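PDB 2IVF: ethylbenzene dehydrogenase alpha-subunit from Aromatoleum aromaticum, which belongs to the molybdopterin oxidoreductase family and binds a molybdenum atom together with an iron/sulfur cluster. Local coordinates for residues C92-Y97 with E106-Q111; F671-R676 with K761-G766; W79-N84 with E660-C665. All blocks are in the same frame, centred on the assembly; numbering follows the deposited sequence.

Overall arrangement
The three contacts lie close together on one side of the chain's centre, near the iron/sulfur cluster. Interactions 1 and 3 both reach it, through Cys92 and His82, and their centres are about 12 Å apart. Strands 76-80 and 94-99 are neighbours in one antiparallel sheet, where Phe94 N meets Gly80 O at 2.7 Å. Interaction 2, its centre about 9 Å from that of interaction 3, shares a second sheet with it through strands 659-661 and 670-676; Thr672 N lies 2.8 Å from Thr662 OG1. Lys93 joins interaction 1 to interaction 2, its NZ 2.8 Å from Glu765 O. The Leu83 side chain (interaction 3) lies about 6 Å from the nearest atom of the pterin guanylate ester.

Interaction 1: residues C92-Y97 with E106-Q111; sequences CKFYVY and EEQAAQ. With SF4 (iron/sulfur cluster), chain K.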
loop_
_atom_site.group_PDB
_atom_site.type_symbol
_atom_site.label_atom_id
_atom_site.label_comp_id
_atom_site.label_asym_id
_atom_site.label_seq_id
_atom_site.Cartn_x
_atom_site.Cartn_y
_atom_site.Cartn_z
ATOM N N CYS A 92 -7.752 -11.373 -2.203
ATOM C CA CYS A 92 -7.872 -11.137 -3.616
ATOM C C CYS A 92 -7.358 -12.293 -4.406
ATOM O O CYS A 92 -6.210 -12.667 -4.221
ATOM C CB CYS A 92 -7.035 -9.917 -3.963
ATOM S SG CYS A 92 -7.305 -8.502 -2.937
ATOM N N LYS A 93 -8.193 -12.845 -5.293
ATOM C CA LYS A 93 -7.838 -13.960 -6.131
ATOM C C LYS A 93 -7.113 -13.463 -7.384
ATOM O O LYS A 93 -7.649 -12.610 -8.117
ATOM C CB LYS A 93 -9.073 -14.727 -6.544
ATOM C CG LYS A 93 -8.720 -16.072 -7.251
ATOM C CD LYS A 93 -9.950 -16.994 -7.404
ATOM C CE LYS A 93 -10.969 -16.402 -8.388
ATOM N NZ LYS A 93 -11.967 -17.382 -8.919
ATOM N N PHE A 94 -5.906 -13.967 -7.590
ATOM C CA PHE A 94 -5.116 -13.633 -8.769
ATOM C C PHE A 94 -4.845 -14.825 -9.642
ATOM O O PHE A 94 -4.748 -15.957 -9.178
ATOM C CB PHE A 94 -3.757 -13.077 -8.371
ATOM C CG PHE A 94 -3.785 -11.627 -7.958
ATOM C CD1 PHE A 94 -4.377 -11.262 -6.810
ATOM C CD2 PHE A 94 -3.242 -10.640 -8.769
ATOM C CE1 PHE A 94 -4.398 -9.957 -6.414
ATOM C CE2 PHE A 94 -3.263 -9.330 -8.381
ATOM C CZ PHE A 94 -3.858 -8.987 -7.202
ATOM N N TYR A 95 -4.654 -14.515 -10.907
ATOM C CA TYR A 95 -4.039 -15.421 -11.850
ATOM C C TYR A 95 -2.577 -15.189 -11.655
ATOM O O TYR A 95 -2.123 -14.042 -11.669
ATOM C CB TYR A 95 -4.399 -15.050 -13.247
ATOM C CG TYR A 95 -5.829 -15.246 -13.588
ATOM C CD1 TYR A 95 -6.450 -16.503 -13.425
ATOM C CD2 TYR A 95 -6.571 -14.211 -14.144
ATOM C CE1 TYR A 95 -7.772 -16.682 -13.757
ATOM C CE2 TYR A 95 -7.842 -14.411 -14.523
ATOM C CZ TYR A 95 -8.452 -15.635 -14.320
ATOM O OH TYR A 95 -9.768 -15.803 -14.665
ATOM N N VAL A 96 -1.857 -16.269 -11.418
ATOM C CA VAL A 96 -0.395 -16.260 -11.324
ATOM C C VAL A 96 0.158 -16.874 -12.585
ATOM O O VAL A 96 -0.110 -18.066 -12.904
ATOM C CB VAL A 96 0.078 -17.029 -10.072
ATOM C CG1 VAL A 96 1.668 -17.046 -9.973
ATOM C CG2 VAL A 96 -0.574 -16.354 -8.831
ATOM N N TYR A 97 0.897 -16.067 -13.346
ATOM C CA TYR A 97 1.352 -16.452 -14.696
ATOM C C TYR A 97 2.786 -16.913 -14.623
ATOM O O TYR A 97 3.658 -16.165 -14.212
ATOM C CB TYR A 97 1.303 -15.283 -15.676
ATOM C CG TYR A 97 -0.052 -14.726 -15.936
ATOM C CD1 TYR A 97 -0.645 -13.858 -15.022
ATOM C CD2 TYR A 97 -0.699 -14.986 -17.130
ATOM C CE1 TYR A 97 -1.853 -13.313 -15.258
ATOM C CE2 TYR A 97 -1.966 -14.427 -17.404
ATOM C CZ TYR A 97 -2.522 -13.590 -16.458
ATOM O OH TYR A 97 -3.741 -13.033 -16.672
ATOM N N GLU A 106 1.265 -11.408 -12.157
ATOM C CA GLU A 106 -0.039 -11.791 -11.648
ATOM C C GLU A 106 -1.066 -10.764 -12.097
ATOM O O GLU A 106 -0.728 -9.631 -12.466
ATOM C CB GLU A 106 0.015 -11.866 -10.127
ATOM C CG GLU A 106 0.547 -10.572 -9.453
ATOM C CD GLU A 106 2.012 -10.665 -9.146
ATOM O OE1 GLU A 106 2.396 -11.372 -8.182
ATOM O OE2 GLU A 106 2.807 -10.026 -9.852
ATOM N N GLU A 107 -2.327 -11.166 -12.070
ATOM C CA GLU A 107 -3.408 -10.269 -12.368
ATOM C C GLU A 107 -4.694 -10.747 -11.700
ATOM O O GLU A 107 -4.975 -11.960 -11.651
ATOM C CB GLU A 107 -3.593 -10.201 -13.889
ATOM C CG GLU A 107 -4.728 -9.282 -14.338
ATOM C CD GLU A 107 -4.735 -8.894 -15.811
ATOM O OE1 GLU A 107 -3.783 -9.204 -16.582
ATOM O OE2 GLU A 107 -5.746 -8.273 -16.228
ATOM N N GLN A 108 -5.525 -9.790 -11.301
ATOM C CA GLN A 108 -6.754 -10.120 -10.586
ATOM C C GLN A 108 -7.647 -10.948 -11.468
ATOM O O GLN A 108 -7.833 -10.634 -12.625
ATOM C CB GLN A 108 -7.545 -8.882 -10.196
ATOM C CG GLN A 108 -6.854 -7.964 -9.217
ATOM C CD GLN A 108 -6.146 -6.783 -9.902
ATOM O OE1 GLN A 108 -5.386 -6.959 -10.893
ATOM N NE2 GLN A 108 -6.385 -5.560 -9.361
ATOM N N ALA A 109 -8.257 -11.978 -10.889
ATOM C CA ALA A 109 -9.234 -12.751 -11.616
ATOM C C ALA A 109 -10.539 -11.971 -11.767
ATOM O O ALA A 109 -11.174 -12.087 -12.787
ATOM C CB ALA A 109 -9.456 -14.121 -10.942
ATOM N N ALA A 110 -10.902 -11.165 -10.771
ATOM C CA ALA A 110 -12.124 -10.337 -10.822
ATOM C C ALA A 110 -13.365 -11.242 -11.042
ATOM O O ALA A 110 -14.134 -11.103 -12.009
ATOM C CB ALA A 110 -11.984 -9.240 -11.952
ATOM N N GLN A 111 -13.529 -12.184 -10.123
ATOM C CA GLN A 111 -14.598 -13.171 -10.150
ATOM C C GLN A 111 -15.283 -13.222 -8.772
ATOM O O GLN A 111 -15.623 -14.296 -8.281
ATOM C CB GLN A 111 -14.023 -14.557 -10.522
ATOM C CG GLN A 111 -13.535 -14.617 -11.967
ATOM C CD GLN A 111 -12.997 -15.942 -12.393
ATOM O OE1 GLN A 111 -12.439 -16.689 -11.623
ATOM N NE2 GLN A 111 -13.196 -16.255 -13.659
HETATM FE FE1 SF4 K . -3.146 -6.502 -1.883
HETATM FE FE2 SF4 K . -5.299 -8.149 -2.048
HETATM FE FE3 SF4 K . -2.854 -9.204 -1.959
HETATM FE FE4 SF4 K . -3.898 -7.992 0.270
HETATM S S1 SF4 K . -4.618 -9.923 -0.664
HETATM S S2 SF4 K . -1.734 -7.745 -0.624
HETATM S S3 SF4 K . -5.131 -6.348 -0.733
HETATM S S4 SF4 K . -3.691 -7.893 -3.659
HETATM O O HOH W 1 -9.929 -10.869 -8.040
HETATM O O HOH W 2 -10.958 -13.565 -15.322
#
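Strands 94-97 and 106-108 run antiparallel, with Tyr95 and Glu107 as the hydrogen-bonded pair: Tyr95 N donates to Glu107 O at 2.7 Å, and Glu107 N returns a bond to Tyr95 O. Past the strand end Ala109 N points almost straight at Lys93 O (2.9 Å), a carbonyl that also accepts from a water held by Ala110 N. Gln108 lies alongside Phe94 with its amide only 10° from the ring plane and its CG over a ring face, 3.8 Å from Phe94 CZ. The same ring brings CE1 to 3.5 Å from S4 of the iron/sulfur cluster. Tyr95 takes the methyl of Ala109 over one face of its ring, CB 4.0 Å from the centroid, while its hydroxyl donates to a water that bonds Ala109 O. Lys93 bends at chi3 (68°), bringing NZ to Gln111 OE1 at 2.8 Å in the carbonyl plane; Glu765 O is a second partner of this ammonium group. The carboxylate of Glu107 forms salt bridges with Arg105 and with Arg217 and Arg228 of the beta-subunit, tying this pair of strands to the neighbouring chain. Cys92 SG binds iron FE2 of the cluster at 2.2 Å: a beta hairpin whose first strand begins two residues after a cysteine ligand of the cluster.

Interaction 2: residues F671-R676 with K761-G766; sequences FTFVDR and KFKKEG
Phe673 meets the end of helix 761-765 with its backbone and its whole side chain. Its N donates to Gly766 O at 2.8 Å, a nearly straight bond at the hydrogen although the donor stands well above the carbonyl plane. CB already points toward the helix, and with CG anti to the backbone N (chi1 177°) the ring comes to lie beside Lys763. CB comes first and sits over a face of the Phe762 ring, 3.7 Å from CE2. CD1 follows, 4.0 Å from Phe762 CE2; the two rings form an offset edge-to-face pair, the edge of Phe673 toward the face of Phe762, planes at 64°. On the other rim CD2 approaches Lys763 CA at 3.9 Å, which lies over one ring face; the backbone N of Asp675 is above the opposite face. At the tip CZ touches Lys763 CG at 3.4 Å, the aliphatic part of the lysine running beside the ring, whereas its NZ turns to Glu760 in a salt bridge. Strand and helix are almost perpendicular, at 83°, and the strand is the middle one of an antiparallel sheet, between 659-661 and 767-769. Gly766 is the link between the helix and strand 767-769, the first residue to leave helical geometry, with positive phi, and its carbonyl turns to the middle strand. That oxygen also receives Thr672 CA, a CA-H...O contact of 3.4 Å. Phe762 pushes its CZ end against the strand backbone, 3.6 Å from Thr672 C, and holds Phe671 O at its edge. Phe753 meets the rings of both Phe762 and Phe671, and Leu740 of helix 736-749 touches Phe673.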
loop_
_atom_site.group_PDB
_atom_site.type_symbol
_atom_site.label_atom_id
_atom_site.label_comp_id
_atom_site.label_asym_id
_atom_site.label_seq_id
_atom_site.Cartn_x
_atom_site.Cartn_y
_atom_site.Cartn_z
ATOM N N PHE A 671 -12.797 -16.787 1.417
ATOM C CA PHE A 671 -11.475 -17.405 1.505
ATOM C C PHE A 671 -10.951 -17.647 0.117
ATOM O O PHE A 671 -11.705 -18.025 -0.791
ATOM C CB PHE A 671 -11.593 -18.774 2.158
ATOM C CG PHE A 671 -11.718 -18.732 3.624
ATOM C CD1 PHE A 671 -12.926 -18.446 4.227
ATOM C CD2 PHE A 671 -10.614 -18.972 4.418
ATOM C CE1 PHE A 671 -13.042 -18.423 5.615
ATOM C CE2 PHE A 671 -10.717 -18.955 5.803
ATOM C CZ PHE A 671 -11.943 -18.679 6.389
ATOM N N THR A 672 -9.651 -17.508 -0.043
ATOM C CA THR A 672 -9.040 -17.632 -1.400
ATOM C C THR A 672 -7.883 -18.592 -1.308
ATOM O O THR A 672 -7.116 -18.623 -0.323
ATOM C CB THR A 672 -8.629 -16.243 -1.939
ATOM O OG1 THR A 672 -9.807 -15.450 -2.140
ATOM C CG2 THR A 672 -7.852 -16.311 -3.261
ATOM N N PHE A 673 -7.811 -19.432 -2.330
ATOM C CA PHE A 673 -6.786 -20.449 -2.486
ATOM C C PHE A 673 -5.479 -19.898 -3.035
ATOM O O PHE A 673 -5.454 -19.066 -3.950
ATOM C CB PHE A 673 -7.316 -21.525 -3.428
ATOM C CG PHE A 673 -6.338 -22.608 -3.746
ATOM C CD1 PHE A 673 -5.811 -23.395 -2.745
ATOM C CD2 PHE A 673 -5.970 -22.859 -5.039
ATOM C CE1 PHE A 673 -4.893 -24.452 -3.047
ATOM C CE2 PHE A 673 -5.096 -23.903 -5.357
ATOM C CZ PHE A 673 -4.557 -24.700 -4.353
ATOM N N VAL A 674 -4.373 -20.350 -2.446
ATOM C CA VAL A 674 -3.085 -19.976 -2.923
ATOM C C VAL A 674 -2.383 -21.267 -3.294
ATOM O O VAL A 674 -2.079 -22.095 -2.445
ATOM C CB VAL A 674 -2.262 -19.173 -1.900
ATOM C CG1 VAL A 674 -0.884 -18.812 -2.508
ATOM C CG2 VAL A 674 -2.987 -17.906 -1.398
ATOM N N ASP A 675 -2.138 -21.429 -4.584
ATOM C CA ASP A 675 -1.499 -22.606 -5.070
ATOM C C ASP A 675 0.013 -22.518 -4.866
ATOM O O ASP A 675 0.589 -21.438 -4.692
ATOM C CB ASP A 675 -1.817 -22.830 -6.564
ATOM C CG ASP A 675 -1.794 -24.302 -6.969
ATOM O OD1 ASP A 675 -1.367 -25.196 -6.198
ATOM O OD2 ASP A 675 -2.196 -24.580 -8.121
ATOM N N ARG A 676 0.639 -23.673 -4.929
ATOM C CA ARG A 676 2.072 -23.737 -5.121
ATOM C C ARG A 676 2.319 -23.629 -6.654
ATOM O O ARG A 676 2.352 -24.621 -7.352
ATOM C CB ARG A 676 2.587 -25.029 -4.509
ATOM C CG ARG A 676 4.102 -25.185 -4.495
ATOM C CD ARG A 676 4.461 -26.528 -3.880
ATOM N NE ARG A 676 5.888 -26.733 -3.674
ATOM C CZ ARG A 676 6.725 -27.292 -4.560
ATOM N NH1 ARG A 676 6.311 -27.674 -5.762
ATOM N NH2 ARG A 676 7.991 -27.452 -4.245
ATOM N N LYS A 761 -12.885 -28.792 -4.858
ATOM C CA LYS A 761 -13.714 -27.683 -5.363
ATOM C C LYS A 761 -12.973 -26.368 -5.123
ATOM O O LYS A 761 -12.918 -25.489 -5.990
ATOM C CB LYS A 761 -15.077 -27.629 -4.678
ATOM C CG LYS A 761 -16.044 -28.751 -5.022
ATOM C CD LYS A 761 -17.468 -28.343 -4.596
ATOM C CE LYS A 761 -18.430 -29.539 -4.560
ATOM N NZ LYS A 761 -19.807 -29.117 -4.090
ATOM N N PHE A 762 -12.401 -26.233 -3.934
ATOM C CA PHE A 762 -11.645 -25.031 -3.574
ATOM C C PHE A 762 -10.481 -24.747 -4.530
ATOM O O PHE A 762 -10.299 -23.598 -4.947
ATOM C CB PHE A 762 -11.112 -25.171 -2.147
ATOM C CG PHE A 762 -10.573 -23.890 -1.556
ATOM C CD1 PHE A 762 -11.285 -22.709 -1.648
ATOM C CD2 PHE A 762 -9.400 -23.890 -0.850
ATOM C CE1 PHE A 762 -10.805 -21.549 -1.068
ATOM C CE2 PHE A 762 -8.924 -22.756 -0.284
ATOM C CZ PHE A 762 -9.617 -21.585 -0.404
ATOM N N LYS A 763 -9.698 -25.779 -4.850
ATOM C CA LYS A 763 -8.558 -25.630 -5.766
ATOM C C LYS A 763 -9.010 -25.188 -7.146
ATOM O O LYS A 763 -8.330 -24.413 -7.807
ATOM C CB LYS A 763 -7.847 -26.959 -5.999
ATOM C CG LYS A 763 -6.617 -27.271 -5.187
ATOM C CD LYS A 763 -5.972 -28.588 -5.727
ATOM C CE LYS A 763 -7.007 -29.664 -6.035
ATOM N NZ LYS A 763 -6.487 -31.061 -6.435
ATOM N N LYS A 764 -10.137 -25.710 -7.594
ATOM C CA LYS A 764 -10.629 -25.410 -8.931
ATOM C C LYS A 764 -11.201 -23.989 -9.037
ATOM O O LYS A 764 -10.872 -23.254 -9.971
ATOM C CB LYS A 764 -11.648 -26.462 -9.373
ATOM C CG LYS A 764 -11.029 -27.834 -9.588
ATOM C CD LYS A 764 -12.055 -28.837 -10.081
ATOM C CE LYS A 764 -11.415 -30.068 -10.713
ATOM N NZ LYS A 764 -12.456 -31.121 -10.940
ATOM N N GLU A 765 -12.055 -23.603 -8.077
ATOM C CA GLU A 765 -12.735 -22.316 -8.089
ATOM C C GLU A 765 -11.817 -21.207 -7.624
ATOM O O GLU A 765 -11.909 -20.076 -8.046
ATOM C CB GLU A 765 -13.932 -22.388 -7.152
ATOM C CG GLU A 765 -14.847 -23.486 -7.536
ATOM C CD GLU A 765 -16.227 -23.342 -6.972
ATOM O OE1 GLU A 765 -16.363 -22.789 -5.866
ATOM O OE2 GLU A 765 -17.148 -23.802 -7.688
ATOM N N GLY A 766 -10.929 -21.517 -6.703
ATOM C CA GLY A 766 -9.982 -20.510 -6.243
ATOM C C GLY A 766 -10.431 -19.615 -5.116
ATOM O O GLY A 766 -9.603 -18.978 -4.448
#

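Interaction 3: residues W79-N84 with E660-C665; sequences WGSHLN and EMTTPC. With SF4 (iron/sulfur cluster), chain K.
Leu83 crosses Glu660 obliquely, laying its branched end on the aliphatic part of the acid: CG is 3.9 Å from Glu660 CB, and CD2 rests near the same atom. The other methyl turns along the chain, CD1 standing 3.7 Å from Met661 O and 4.1 Å from Thr662 CG2. That threonine methyl also meets Ser81, whose OG is 3.5 Å from Thr662 CG2, so it sits between the serine and the leucine. The threonine torsion explains this division: at chi1 57° OG1 lies between backbone N and carbonyl carbon, where it bonds Thr672 N and Ser91 OG, leaving the methyl as the branch that meets segment 79-84. Ser81 OG likewise spends its polarity on Cys92 O. No direct hydrogen bond crosses the contact; a water does so instead, donating to Leu83 O and bonding Thr663 OG1. Glu660, bent at chi2 (-70°), folds back so that OE1 takes Met661 N at 2.8 Å through its anti lone pair. The same oxygen bonds Ser197 OG and OE2 bonds Ile198 N, which places the carboxylate at the start of helix 197-210, a setting that probably steadies its negative charge. His82 points its CB away from segment 660-665, toward the cluster. Its ND1 binds iron FE3 at 2.2 Å, with the S4 sulfur at the ring edge; Tyr656 OH bonds NE2 on the far side, and Phe94 meets the ring edge-to-face, so the imidazole is held from several sides. Asn84 ND2 lies 3.4 Å from S2. Segment 660-665 thus packs against the loop whose Ser81, His82 and Asn84 line part of a molybdopterin oxidoreductase cluster site in which a histidine serves as an iron ligand beside cysteines.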
loop_
_atom_site.group_PDB
_atom_site.type_symbol
_atom_site.label_atom_id
_atom_site.label_comp_id
_atom_site.label_asym_id
_atom_site.label_seq_id
_atom_site.Cartn_x
_atom_site.Cartn_y
_atom_site.Cartn_z
ATOM N N TRP A 79 -3.918 -20.282 -9.412
ATOM C CA TRP A 79 -4.489 -19.353 -8.480
ATOM C C TRP A 79 -3.452 -18.887 -7.473
ATOM O O TRP A 79 -2.662 -19.661 -6.963
ATOM C CB TRP A 79 -5.632 -19.997 -7.669
ATOM C CG TRP A 79 -6.829 -20.360 -8.431
ATOM C CD1 TRP A 79 -7.442 -21.568 -8.428
ATOM C CD2 TRP A 79 -7.573 -19.532 -9.309
ATOM N NE1 TRP A 79 -8.573 -21.525 -9.213
ATOM C CE2 TRP A 79 -8.670 -20.289 -9.769
ATOM C CE3 TRP A 79 -7.444 -18.197 -9.729
ATOM C CZ2 TRP A 79 -9.605 -19.785 -10.654
ATOM C CZ3 TRP A 79 -8.392 -17.699 -10.594
ATOM C CH2 TRP A 79 -9.454 -18.478 -11.034
ATOM N N GLY A 80 -3.472 -17.590 -7.192
ATOM C CA GLY A 80 -2.669 -17.071 -6.114
ATOM C C GLY A 80 -3.345 -15.936 -5.380
ATOM O O GLY A 80 -4.320 -15.356 -5.824
ATOM N N SER A 81 -2.814 -15.693 -4.196
ATOM C CA SER A 81 -3.145 -14.554 -3.379
ATOM C C SER A 81 -1.953 -14.347 -2.434
ATOM O O SER A 81 -0.912 -15.024 -2.582
ATOM C CB SER A 81 -4.459 -14.737 -2.601
ATOM O OG SER A 81 -4.931 -13.484 -2.158
ATOM N N HIS A 82 -2.088 -13.404 -1.503
ATOM C CA HIS A 82 -1.006 -12.993 -0.594
ATOM C C HIS A 82 -1.434 -13.205 0.866
ATOM O O HIS A 82 -2.557 -12.912 1.214
ATOM C CB HIS A 82 -0.656 -11.546 -0.954
ATOM C CG HIS A 82 -0.667 -11.307 -2.439
ATOM N ND1 HIS A 82 -1.655 -10.587 -3.095
ATOM C CD2 HIS A 82 0.114 -11.833 -3.411
ATOM C CE1 HIS A 82 -1.452 -10.651 -4.399
ATOM N NE2 HIS A 82 -0.366 -11.377 -4.617
ATOM N N LEU A 83 -0.552 -13.766 1.696
ATOM C CA LEU A 83 -0.933 -14.145 3.048
ATOM C C LEU A 83 -0.599 -13.056 4.061
ATOM O O LEU A 83 -1.106 -13.092 5.168
ATOM C CB LEU A 83 -0.289 -15.472 3.415
ATOM C CG LEU A 83 -0.788 -16.683 2.606
ATOM C CD1 LEU A 83 -2.282 -16.645 2.270
ATOM C CD2 LEU A 83 -0.006 -16.802 1.324
ATOM N N ASN A 84 0.205 -12.074 3.642
ATOM C CA ASN A 84 0.432 -10.841 4.395
ATOM C C ASN A 84 -0.874 -10.296 4.881
ATOM O O ASN A 84 -1.845 -10.335 4.202
ATOM C CB ASN A 84 1.294 -9.785 3.642
ATOM C CG ASN A 84 0.788 -9.387 2.265
ATOM O OD1 ASN A 84 1.597 -8.984 1.390
ATOM N ND2 ASN A 84 -0.541 -9.468 2.037
ATOM N N GLU A 660 -1.709 -22.478 0.423
ATOM C CA GLU A 660 -2.265 -21.734 1.549
ATOM C C GLU A 660 -3.681 -21.306 1.269
ATOM O O GLU A 660 -4.231 -21.544 0.197
ATOM C CB GLU A 660 -1.391 -20.488 1.829
ATOM C CG GLU A 660 -0.409 -20.628 2.975
ATOM C CD GLU A 660 -1.105 -20.677 4.326
ATOM O OE1 GLU A 660 -2.345 -20.521 4.354
ATOM O OE2 GLU A 660 -0.422 -20.871 5.349
ATOM N N MET A 661 -4.284 -20.678 2.273
ATOM C CA MET A 661 -5.585 -20.091 2.112
ATOM C C MET A 661 -5.530 -18.757 2.811
ATOM O O MET A 661 -4.904 -18.667 3.866
ATOM C CB MET A 661 -6.577 -20.948 2.835
ATOM C CG MET A 661 -7.979 -20.618 2.618
ATOM S SD MET A 661 -8.930 -22.033 3.253
ATOM C CE MET A 661 -8.465 -21.971 4.948
ATOM N N THR A 662 -6.178 -17.741 2.249
ATOM C CA THR A 662 -6.203 -16.441 2.902
ATOM C C THR A 662 -7.046 -16.494 4.193
ATOM O O THR A 662 -7.666 -17.495 4.499
ATOM C CB THR A 662 -6.740 -15.406 1.966
ATOM O OG1 THR A 662 -8.033 -15.817 1.530
ATOM C CG2 THR A 662 -5.823 -15.275 0.758
ATOM N N THR A 663 -6.956 -15.446 5.002
ATOM C CA THR A 663 -7.629 -15.401 6.291
ATOM C C THR A 663 -8.513 -14.186 6.298
ATOM O O THR A 663 -8.132 -13.128 6.808
ATOM C CB THR A 663 -6.627 -15.293 7.452
ATOM O OG1 THR A 663 -5.813 -14.114 7.291
ATOM C CG2 THR A 663 -5.729 -16.529 7.470
ATOM N N PRO A 664 -9.693 -14.311 5.710
ATOM C CA PRO A 664 -10.584 -13.143 5.575
ATOM C C PRO A 664 -11.346 -12.811 6.882
ATOM O O PRO A 664 -11.503 -13.660 7.805
ATOM C CB PRO A 664 -11.585 -13.624 4.523
ATOM C CG PRO A 664 -11.683 -15.069 4.797
ATOM C CD PRO A 664 -10.315 -15.510 5.149
ATOM N N CYS A 665 -11.893 -11.604 6.926
ATOM C CA CYS A 665 -12.846 -11.250 7.928
ATOM C C CYS A 665 -14.113 -10.796 7.198
ATOM O O CYS A 665 -14.267 -11.002 5.980
ATOM C CB CYS A 665 -12.267 -10.144 8.780
ATOM S SG CYS A 665 -11.938 -8.627 7.849
HETATM FE FE1 SF4 K . -3.146 -6.502 -1.883
HETATM FE FE2 SF4 K . -5.299 -8.149 -2.048
HETATM FE FE3 SF4 K . -2.854 -9.204 -1.959
HETATM FE FE4 SF4 K . -3.898 -7.992 0.270
HETATM S S1 SF4 K . -4.618 -9.923 -0.664
HETATM S S2 SF4 K . -1.734 -7.745 -0.624
HETATM S S3 SF4 K . -5.131 -6.348 -0.733
HETATM S S4 SF4 K . -3.691 -7.893 -3.659
HETATM O O HOH W 3 -3.591 -14.661 5.336
#